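PDB 4M7S: S-adenosyl-L-methionine-dependent 2-deoxy-scyllo-inosamine dehydrogenase from Bacillus circulans, which catalyses the radical S-adenosyl-L-methionine-dependent two-electron oxidation of 2-deoxy-scyllo-inosamine to amino-dideoxy-scyllo-inosose in butirosin biosynthesis, and binds two [4Fe-4S] clusters. Local coordinates for residues 15-20 with 93-98; 99-104 with 110-115; 45-50 with 198-203. All coordinates share one frame; numbering follows the deposited sequence.

From the N terminus, the chain leaves strand 7-10 into the cluster-binding loop 15-20 and then runs through 45-50, on helix 38-50. At 93-98 it returns to the cluster loop and closes contact 1. Contact 2 follows directly in series, a short closure between helix 98-107 and strand 111-116; it touches contact 1 where Leu-96 CD2 packs on Val-114 CG2 at 3.7 Å. Contact 3 closes last, when 198-203 reaches back to 45-50. It thus crosses contact 1 and encloses contact 2, and it joins the radical SAM part to the iron-sulfur cluster-binding domain. Its centre lies about 28 Å from that of contact 1.

Contact 1. Residues 15-20 with 93-98; sequences QCNRTC and GDFLTE. With SF4 (iron/sulfur cluster), chain C.
Arg-18 and Asp-94 cross at about a right angle; the arginine engages both oxygens of the carboxylate, and Asn-17 adds a second donor to OD2. Arg-18 NH2 donates to Asp-94 OD1 at 2.8 Å; this oxygen lies close to the guanidinium plane and is met on its syn side, 25° out of the carboxylate plane. The second arm of the salt bridge, from Arg-18 NE to Asp-94 OD2, measures 2.7 Å. Here the oxygen approaches the guanidinium obliquely, and the guanidinium and carboxylate planes are 61° apart. Asp-94 OD2 also receives Asn-17 ND2 at 2.8 Å through its anti lone pair, nearly within the amide plane.

The loop 15-20 belongs to the CX3CX2C motif of radical SAM enzymes: Cys-16 SG binds one iron of the [4Fe-4S] cluster at 2.4 Å and Cys-20 SG binds another, with Cys-23 probably the third cysteine ligand. Between them, the backbone N of Arg-18 donates to Cys-16 SG at 3.3 Å, a bond likely to temper the charge on the thiolate.

Asn-17 CG sits between its own backbone N and carbonyl carbon (chi1 59°), which carries the amide across to 93-98. There its CG meets Phe-95 CE2 at 3.7 Å, at the ring edge, with amide and ring planes almost perpendicular. Asn-17 OD1 accepts from Asn-92 ND2, and Asn-92 OD1 in turn takes the backbone N of Asp-94.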
loop_
_atom_site.group_PDB
_atom_site.type_symbol
_atom_site.label_atom_id
_atom_site.label_comp_id
_atom_site.label_asym_id
_atom_site.label_seq_id
_atom_site.Cartn_x
_atom_site.Cartn_y
_atom_site.Cartn_z
ATOM N N GLN A 15 -2.022 -11.934 -6.915
ATOM C CA GLN A 15 -3.272 -12.409 -7.506
ATOM C C GLN A 15 -4.458 -11.968 -6.662
ATOM O O GLN A 15 -4.368 -11.878 -5.439
ATOM C CB GLN A 15 -3.296 -13.943 -7.684
ATOM C CG GLN A 15 -4.557 -14.456 -8.426
ATOM C CD GLN A 15 -4.576 -15.965 -8.692
ATOM O OE1 GLN A 15 -4.213 -16.772 -7.833
ATOM N NE2 GLN A 15 -5.017 -16.346 -9.890
ATOM N N CYS A 16 -5.564 -11.681 -7.331
ATOM C CA CYS A 16 -6.843 -11.535 -6.661
ATOM C C CYS A 16 -7.842 -12.518 -7.254
ATOM O O CYS A 16 -7.757 -12.851 -8.438
ATOM C CB CYS A 16 -7.382 -10.122 -6.826
ATOM S SG CYS A 16 -8.998 -9.990 -6.078
ATOM N N ASN A 17 -8.795 -12.975 -6.444
ATOM C CA ASN A 17 -9.765 -13.966 -6.911
ATOM C C ASN A 17 -10.859 -13.348 -7.777
ATOM O O ASN A 17 -11.586 -14.057 -8.476
ATOM C CB ASN A 17 -10.390 -14.725 -5.738
ATOM C CG ASN A 17 -11.105 -13.811 -4.766
ATOM O OD1 ASN A 17 -10.481 -12.980 -4.099
ATOM N ND2 ASN A 17 -12.427 -13.962 -4.676
ATOM N N ARG A 18 -10.975 -12.027 -7.732
ATOM C CA ARG A 18 -12.002 -11.360 -8.524
ATOM C C ARG A 18 -11.449 -10.792 -9.828
ATOM O O ARG A 18 -10.234 -10.755 -10.046
ATOM C CB ARG A 18 -12.730 -10.292 -7.699
ATOM C CG ARG A 18 -13.726 -10.900 -6.723
ATOM C CD ARG A 18 -14.557 -9.874 -5.991
ATOM N NE ARG A 18 -15.384 -10.509 -4.967
ATOM C CZ ARG A 18 -16.590 -11.025 -5.186
ATOM N NH1 ARG A 18 -17.135 -10.978 -6.397
ATOM N NH2 ARG A 18 -17.260 -11.589 -4.189
ATOM N N THR A 19 -12.356 -10.350 -10.689
ATOM C CA THR A 19 -12.008 -9.968 -12.046
ATOM C C THR A 19 -12.568 -8.595 -12.385
ATOM O O THR A 19 -12.899 -8.336 -13.535
ATOM C CB THR A 19 -12.588 -10.985 -13.040
ATOM O OG1 THR A 19 -14.003 -11.088 -12.829
ATOM C CG2 THR A 19 -11.949 -12.363 -12.840
ATOM N N CYS A 20 -12.661 -7.721 -11.384
ATOM C CA CYS A 20 -13.334 -6.429 -11.542
ATOM C C CYS A 20 -12.816 -5.647 -12.750
ATOM O O CYS A 20 -11.623 -5.340 -12.846
ATOM C CB CYS A 20 -13.200 -5.598 -10.268
ATOM S SG CYS A 20 -13.740 -6.478 -8.778
ATOM N N GLY A 93 -13.114 -9.747 1.133
ATOM C CA GLY A 93 -13.925 -10.481 2.094
ATOM C C GLY A 93 -14.267 -11.925 1.746
ATOM O O GLY A 93 -14.744 -12.662 2.607
ATOM N N ASP A 94 -14.024 -12.342 0.503
ATOM C CA ASP A 94 -14.462 -13.672 0.061
ATOM C C ASP A 94 -13.792 -14.825 0.818
ATOM O O ASP A 94 -14.296 -15.949 0.831
ATOM C CB ASP A 94 -14.228 -13.842 -1.439
ATOM C CG ASP A 94 -14.958 -12.799 -2.263
ATOM O OD1 ASP A 94 -15.987 -12.276 -1.783
ATOM O OD2 ASP A 94 -14.503 -12.509 -3.389
ATOM N N PHE A 95 -12.642 -14.541 1.420
ATOM C CA PHE A 95 -11.904 -15.534 2.195
ATOM C C PHE A 95 -11.947 -15.272 3.700
ATOM O O PHE A 95 -11.385 -16.038 4.481
ATOM C CB PHE A 95 -10.446 -15.598 1.726
ATOM C CG PHE A 95 -10.274 -16.249 0.384
ATOM C CD1 PHE A 95 -10.072 -17.614 0.288
ATOM C CD2 PHE A 95 -10.319 -15.495 -0.778
ATOM C CE1 PHE A 95 -9.918 -18.227 -0.952
ATOM C CE2 PHE A 95 -10.172 -16.094 -2.021
ATOM C CZ PHE A 95 -9.972 -17.468 -2.108
ATOM N N LEU A 96 -12.619 -14.197 4.104
ATOM C CA LEU A 96 -12.652 -13.794 5.509
ATOM C C LEU A 96 -13.722 -14.522 6.326
ATOM O O LEU A 96 -14.798 -13.982 6.575
ATOM C CB LEU A 96 -12.847 -12.278 5.633
ATOM C CG LEU A 96 -12.601 -11.684 7.023
ATOM C CD1 LEU A 96 -11.218 -12.061 7.525
ATOM C CD2 LEU A 96 -12.761 -10.171 6.992
ATOM N N THR A 97 -13.419 -15.746 6.748
ATOM C CA THR A 97 -14.296 -16.466 7.660
ATOM C C THR A 97 -14.134 -15.856 9.038
ATOM O O THR A 97 -13.242 -15.030 9.257
ATOM C CB THR A 97 -13.921 -17.953 7.741
ATOM O OG1 THR A 97 -12.551 -18.080 8.141
ATOM C CG2 THR A 97 -14.127 -18.640 6.390
ATOM N N GLU A 98 -14.981 -16.259 9.975
ATOM C CA GLU A 98 -14.845 -15.789 11.344
ATOM C C GLU A 98 -13.531 -16.287 11.957
ATOM O O GLU A 98 -12.869 -15.577 12.725
ATOM C CB GLU A 98 -16.038 -16.253 12.181
ATOM C CG GLU A 98 -15.981 -15.799 13.621
ATOM C CD GLU A 98 -16.101 -14.296 13.771
ATOM O OE1 GLU A 98 -15.651 -13.765 14.812
ATOM O OE2 GLU A 98 -16.652 -13.647 12.856
HETATM FE FE1 SF4 C . -9.567 -7.746 -6.744
HETATM FE FE2 SF4 C . -11.669 -6.403 -7.673
HETATM FE FE3 SF4 C . -9.229 -5.439 -8.086
HETATM FE FE4 SF4 C . -10.231 -5.417 -5.566
HETATM S S1 SF4 C . -11.014 -4.207 -7.352
HETATM S S2 SF4 C . -8.118 -6.064 -6.165
HETATM S S3 SF4 C . -11.503 -7.341 -5.578
HETATM S S4 SF4 C . -10.070 -7.400 -8.977
#

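Contact 2. Residues 99-104 with 110-115; sequences KRLQTL and QKFIVT
Phe-112 reaches from its strand to the helix and meets Leu-101 and Leu-104 with the far end of its ring. The contact is apolar, and no hydrogen bond passes between 99-104 and 110-115. Leu-104 comes to the ring edge, near the ring plane: its CB lies 3.6 Å from Phe-112 CZ, and its CD1 is 4.0 Å from Phe-112 CE2. The two side chains cross at about a right angle. Leu-101 approaches differently, with CG above one face but displaced toward the rim, while its CD2 lies 4.0 Å from Phe-112 CE1. With the phenylalanine CG anti to the carbonyl carbon (chi1 -61°), the CZ end of the ring is brought up to both leucines.

One polar atom also borders the ring. Leu-101 O is 3.6 Å from Phe-112 CZ, in an oblique approach, and this carbonyl accepts a hydrogen bond from Thr-105 OG1.

Within the helix, Lys-99 O accepts from both Thr-103 N and Thr-103 OG1, the hydroxyl at 2.8 Å, and the two donors arrive from opposite faces of the carbonyl plane. The guanidinium of Arg-100 has Leu-104 CD1 over one face and leads to helix 71-81 through a salt bridge with Asp-72.

The contact is the helix-to-strand packing of a beta-alpha-beta unit, in which helix 98-107 connects the parallel strands 86-91 and 111-116. The unit belongs to the parallel part of the sheet, consistent with the partial TIM-barrel fold of radical SAM enzymes. Leu-104 also touches Leu-71 and Asp-72 of the preceding helix, 71-81. Phe-112 packs beside Ile-89 of strand 86-91 and Val-139 of strand 139-143, the two strands that flank its own in the sheet.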
loop_
_atom_site.group_PDB
_atom_site.type_symbol
_atom_site.label_atom_id
_atom_site.label_comp_id
_atom_site.label_asym_id
_atom_site.label_seq_id
_atom_site.Cartn_x
_atom_site.Cartn_y
_atom_site.Cartn_z
ATOM N N LYS A 99 -13.154 -17.512 11.599
ATOM C CA LYS A 99 -11.899 -18.100 12.058
ATOM C C LYS A 99 -10.659 -17.335 11.585
ATOM O O LYS A 99 -9.762 -17.050 12.388
ATOM C CB LYS A 99 -11.828 -19.560 11.613
ATOM C CG LYS A 99 -10.623 -20.318 12.109
ATOM C CD LYS A 99 -10.852 -21.814 11.890
ATOM C CE LYS A 99 -9.583 -22.519 11.463
ATOM N NZ LYS A 99 -8.683 -22.783 12.608
ATOM N N ARG A 100 -10.589 -17.014 10.294
ATOM C CA ARG A 100 -9.477 -16.196 9.783
ATOM C C ARG A 100 -9.447 -14.842 10.488
ATOM O O ARG A 100 -8.383 -14.329 10.843
ATOM C CB ARG A 100 -9.582 -15.974 8.264
ATOM C CG ARG A 100 -9.406 -17.230 7.421
ATOM C CD ARG A 100 -8.028 -17.868 7.613
ATOM N NE ARG A 100 -6.945 -17.130 6.955
ATOM C CZ ARG A 100 -5.810 -16.761 7.555
ATOM N NH1 ARG A 100 -5.597 -17.045 8.840
ATOM N NH2 ARG A 100 -4.876 -16.116 6.871
ATOM N N LEU A 101 -10.622 -14.267 10.696
ATOM C CA LEU A 101 -10.726 -12.957 11.333
ATOM C C LEU A 101 -10.108 -13.003 12.730
ATOM O O LEU A 101 -9.293 -12.151 13.094
ATOM C CB LEU A 101 -12.197 -12.553 11.433
ATOM C CG LEU A 101 -12.607 -11.115 11.754
ATOM C CD1 LEU A 101 -14.115 -10.994 11.596
ATOM C CD2 LEU A 101 -12.210 -10.681 13.151
ATOM N N GLN A 102 -10.519 -13.984 13.525
ATOM C CA GLN A 102 -10.066 -14.039 14.904
ATOM C C GLN A 102 -8.587 -14.386 14.974
ATOM O O GLN A 102 -7.871 -13.886 15.832
ATOM C CB GLN A 102 -10.917 -15.016 15.720
ATOM C CG GLN A 102 -12.377 -14.580 15.861
ATOM C CD GLN A 102 -13.121 -15.361 16.935
ATOM O OE1 GLN A 102 -12.571 -16.282 17.540
ATOM N NE2 GLN A 102 -14.375 -14.994 17.177
ATOM N N THR A 103 -8.143 -15.239 14.055
ATOM C CA THR A 103 -6.741 -15.638 13.964
ATOM C C THR A 103 -5.876 -14.436 13.584
ATOM O O THR A 103 -4.879 -14.154 14.241
ATOM C CB THR A 103 -6.550 -16.757 12.920
ATOM O OG1 THR A 103 -7.234 -17.936 13.358
ATOM C CG2 THR A 103 -5.082 -17.068 12.716
ATOM N N LEU A 104 -6.264 -13.733 12.524
ATOM C CA LEU A 104 -5.529 -12.550 12.089
ATOM C C LEU A 104 -5.518 -11.454 13.152
ATOM O O LEU A 104 -4.505 -10.781 13.336
ATOM C CB LEU A 104 -6.085 -12.030 10.756
ATOM C CG LEU A 104 -5.716 -12.974 9.602
ATOM C CD1 LEU A 104 -6.487 -12.664 8.331
ATOM C CD2 LEU A 104 -4.210 -12.940 9.353
ATOM N N GLN A 110 -5.079 -4.878 13.326
ATOM C CA GLN A 110 -5.911 -3.997 14.135
ATOM C C GLN A 110 -7.179 -3.561 13.404
ATOM O O GLN A 110 -8.111 -3.046 14.019
ATOM C CB GLN A 110 -5.107 -2.777 14.586
ATOM C CG GLN A 110 -3.973 -3.130 15.544
ATOM C CD GLN A 110 -3.163 -1.930 15.949
ATOM O OE1 GLN A 110 -3.615 -0.795 15.820
ATOM N NE2 GLN A 110 -1.949 -2.170 16.446
ATOM N N LYS A 111 -7.218 -3.760 12.093
ATOM C CA LYS A 111 -8.388 -3.336 11.336
ATOM C C LYS A 111 -8.554 -4.114 10.040
ATOM O O LYS A 111 -7.581 -4.359 9.323
ATOM C CB LYS A 111 -8.316 -1.835 11.050
ATOM C CG LYS A 111 -9.620 -1.209 10.590
ATOM C CD LYS A 111 -9.547 0.290 10.811
ATOM C CE LYS A 111 -10.744 1.026 10.237
ATOM N NZ LYS A 111 -10.600 2.519 10.295
ATOM N N PHE A 112 -9.796 -4.506 9.759
ATOM C CA PHE A 112 -10.162 -5.111 8.486
ATOM C C PHE A 112 -11.084 -4.158 7.727
ATOM O O PHE A 112 -12.124 -3.739 8.243
ATOM C CB PHE A 112 -10.890 -6.440 8.711
ATOM C CG PHE A 112 -10.067 -7.480 9.440
ATOM C CD1 PHE A 112 -10.042 -7.520 10.827
ATOM C CD2 PHE A 112 -9.338 -8.430 8.732
ATOM C CE1 PHE A 112 -9.293 -8.493 11.504
ATOM C CE2 PHE A 112 -8.584 -9.409 9.400
ATOM C CZ PHE A 112 -8.565 -9.438 10.785
ATOM N N ILE A 113 -10.684 -3.807 6.510
ATOM C CA ILE A 113 -11.518 -2.998 5.636
ATOM C C ILE A 113 -12.035 -3.956 4.588
ATOM O O ILE A 113 -11.280 -4.367 3.707
ATOM C CB ILE A 113 -10.714 -1.910 4.903
ATOM C CG1 ILE A 113 -9.764 -1.178 5.855
ATOM C CG2 ILE A 113 -11.654 -0.952 4.167
ATOM C CD1 ILE A 113 -10.453 -0.428 6.943
ATOM N N VAL A 114 -13.304 -4.329 4.682
ATOM C CA VAL A 114 -13.853 -5.291 3.734
ATOM C C VAL A 114 -14.628 -4.572 2.637
ATOM O O VAL A 114 -15.488 -3.737 2.922
ATOM C CB VAL A 114 -14.783 -6.316 4.419
ATOM C CG1 VAL A 114 -15.308 -7.309 3.397
ATOM C CG2 VAL A 114 -14.050 -7.039 5.535
ATOM N N THR A 115 -14.320 -4.900 1.386
ATOM C CA THR A 115 -15.047 -4.340 0.256
ATOM C C THR A 115 -15.710 -5.437 -0.572
ATOM O O THR A 115 -15.032 -6.202 -1.256
ATOM C CB THR A 115 -14.119 -3.514 -0.657
ATOM O OG1 THR A 115 -13.215 -2.746 0.145
ATOM C CG2 THR A 115 -14.931 -2.569 -1.535
#

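Contact 3. Residues 45-50 with 198-203; sequences MEQLSS and GNIGEQ
Beyond its CG the side chain of Gln-47 is extended (chi2 175°), after a first torsion of -63° that sets CG beside the backbone N; the amide is thereby carried from the helix to the loop after strand 198-199. Its NE2 donates to the backbone O of Ile-200 at 3.0 Å. The bond is moderately bent, with an N-H...O angle of 147°, and uses a lone pair in the carbonyl plane, while the acceptor stays close to the plane of the amide. The amide oxygen, Gln-47 OE1, accepts from the backbone N of Ile-205, so the buried side chain is bonded through both ends of its amide and its rotation is fixed. The same OE1 lies 3.8 Å from Ile-200 CB and from Ile-200 CG2, the two side chains crossing at a slant.

On the loop side, Asn-199 OD1 accepts from the backbone N of Gly-201 at 2.7 Å, forming an Asx turn around the residue whose carbonyl Gln-47 grips.

The contact ties helix 38-50 of the radical SAM part to the SPASM-family domain that holds the second [4Fe-4S] cluster. Ile-200 inserts beside Leu-40 and Leu-44 of that helix and touches Ile-205 at the start of helix 205-209, while the weakly bonded strand 198-199 is outermost at one end of the sheet, antiparallel to strand 183-185.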
loop_
_atom_site.group_PDB
_atom_site.type_symbol
_atom_site.label_atom_id
_atom_site.label_comp_id
_atom_site.label_asym_id
_atom_site.label_seq_id
_atom_site.Cartn_x
_atom_site.Cartn_y
_atom_site.Cartn_z
HETATM N N MSE A 45 10.903 -6.515 6.806
HETATM C CA MSE A 45 10.677 -6.421 8.249
HETATM C C MSE A 45 11.920 -5.880 8.967
HETATM O O MSE A 45 11.815 -5.048 9.867
HETATM C CB MSE A 45 10.276 -7.790 8.835
HETATM C CG MSE A 45 8.863 -8.267 8.445
HETATM SE SE MSE A 45 7.464 -6.993 8.971
HETATM C CE MSE A 45 7.190 -6.162 7.239
ATOM N N GLU A 46 13.091 -6.368 8.567
ATOM C CA GLU A 46 14.345 -5.960 9.186
ATOM C C GLU A 46 14.623 -4.491 8.938
ATOM O O GLU A 46 15.172 -3.802 9.798
ATOM C CB GLU A 46 15.502 -6.794 8.632
ATOM C CG GLU A 46 15.456 -8.262 9.024
ATOM C CD GLU A 46 16.492 -9.076 8.279
ATOM O OE1 GLU A 46 16.966 -8.602 7.216
ATOM O OE2 GLU A 46 16.832 -10.182 8.752
ATOM N N GLN A 47 14.276 -4.022 7.744
ATOM C CA GLN A 47 14.510 -2.625 7.394
ATOM C C GLN A 47 13.539 -1.734 8.144
ATOM O O GLN A 47 13.931 -0.695 8.682
ATOM C CB GLN A 47 14.368 -2.408 5.883
ATOM C CG GLN A 47 15.401 -3.180 5.074
ATOM C CD GLN A 47 15.174 -3.038 3.586
ATOM O OE1 GLN A 47 14.413 -2.166 3.141
ATOM N NE2 GLN A 47 15.817 -3.900 2.806
ATOM N N LEU A 48 12.277 -2.153 8.190
ATOM C CA LEU A 48 11.254 -1.383 8.888
ATOM C C LEU A 48 11.552 -1.397 10.377
ATOM O O LEU A 48 11.324 -0.410 11.089
ATOM C CB LEU A 48 9.843 -1.919 8.584
ATOM C CG LEU A 48 9.279 -1.670 7.182
ATOM C CD1 LEU A 48 7.839 -2.223 7.064
ATOM C CD2 LEU A 48 9.309 -0.167 6.836
ATOM N N SER A 49 12.098 -2.513 10.852
ATOM C CA SER A 49 12.489 -2.599 12.257
ATOM C C SER A 49 13.635 -1.649 12.592
ATOM O O SER A 49 13.657 -1.053 13.667
ATOM C CB SER A 49 12.876 -4.033 12.637
ATOM O OG SER A 49 13.007 -4.134 14.031
ATOM N N SER A 50 14.595 -1.524 11.678
ATOM C CA SER A 50 15.746 -0.644 11.879
ATOM C C SER A 50 15.320 0.837 11.922
ATOM O O SER A 50 16.081 1.708 12.349
ATOM C CB SER A 50 16.756 -0.847 10.754
ATOM O OG SER A 50 16.252 -0.335 9.528
ATOM N N GLY A 198 13.225 2.181 -6.395
ATOM C CA GLY A 198 14.328 1.285 -6.096
ATOM C C GLY A 198 13.741 -0.069 -5.761
ATOM O O GLY A 198 12.571 -0.318 -6.040
ATOM N N ASN A 199 14.545 -0.942 -5.163
ATOM C CA ASN A 199 14.093 -2.282 -4.812
ATOM C C ASN A 199 14.698 -2.658 -3.458
ATOM O O ASN A 199 15.908 -2.541 -3.268
ATOM C CB ASN A 199 14.509 -3.279 -5.909
ATOM C CG ASN A 199 13.974 -4.683 -5.660
ATOM O OD1 ASN A 199 14.407 -5.366 -4.722
ATOM N ND2 ASN A 199 13.026 -5.123 -6.500
ATOM N N ILE A 200 13.856 -3.083 -2.519
ATOM C CA ILE A 200 14.297 -3.363 -1.153
ATOM C C ILE A 200 15.131 -4.637 -1.030
ATOM O O ILE A 200 15.755 -4.876 0.008
ATOM C CB ILE A 200 13.115 -3.459 -0.170
ATOM C CG1 ILE A 200 12.178 -4.596 -0.587
ATOM C CG2 ILE A 200 12.377 -2.128 -0.088
ATOM C CD1 ILE A 200 11.388 -5.159 0.540
ATOM N N GLY A 201 15.143 -5.451 -2.082
ATOM C CA GLY A 201 16.042 -6.588 -2.139
ATOM C C GLY A 201 17.472 -6.146 -2.422
ATOM O O GLY A 201 18.411 -6.930 -2.283
ATOM N N GLU A 202 17.646 -4.887 -2.821
ATOM C CA GLU A 202 18.968 -4.408 -3.227
ATOM C C GLU A 202 19.420 -3.190 -2.428
ATOM O O GLU A 202 20.570 -2.780 -2.509
ATOM C CB GLU A 202 18.973 -4.033 -4.711
ATOM C CG GLU A 202 18.259 -4.994 -5.645
ATOM C CD GLU A 202 18.003 -4.375 -7.014
ATOM O OE1 GLU A 202 18.646 -3.350 -7.331
ATOM O OE2 GLU A 202 17.156 -4.908 -7.765
ATOM N N GLN A 203 18.508 -2.599 -1.670
ATOM C CA GLN A 203 18.786 -1.320 -1.042
ATOM C C GLN A 203 17.800 -1.072 0.087
ATOM O O GLN A 203 16.653 -1.504 0.018
ATOM C CB GLN A 203 18.675 -0.207 -2.092
ATOM C CG GLN A 203 19.047 1.175 -1.610
ATOM C CD GLN A 203 19.229 2.150 -2.760
ATOM O OE1 GLN A 203 18.545 2.057 -3.784
ATOM N NE2 GLN A 203 20.165 3.078 -2.604
#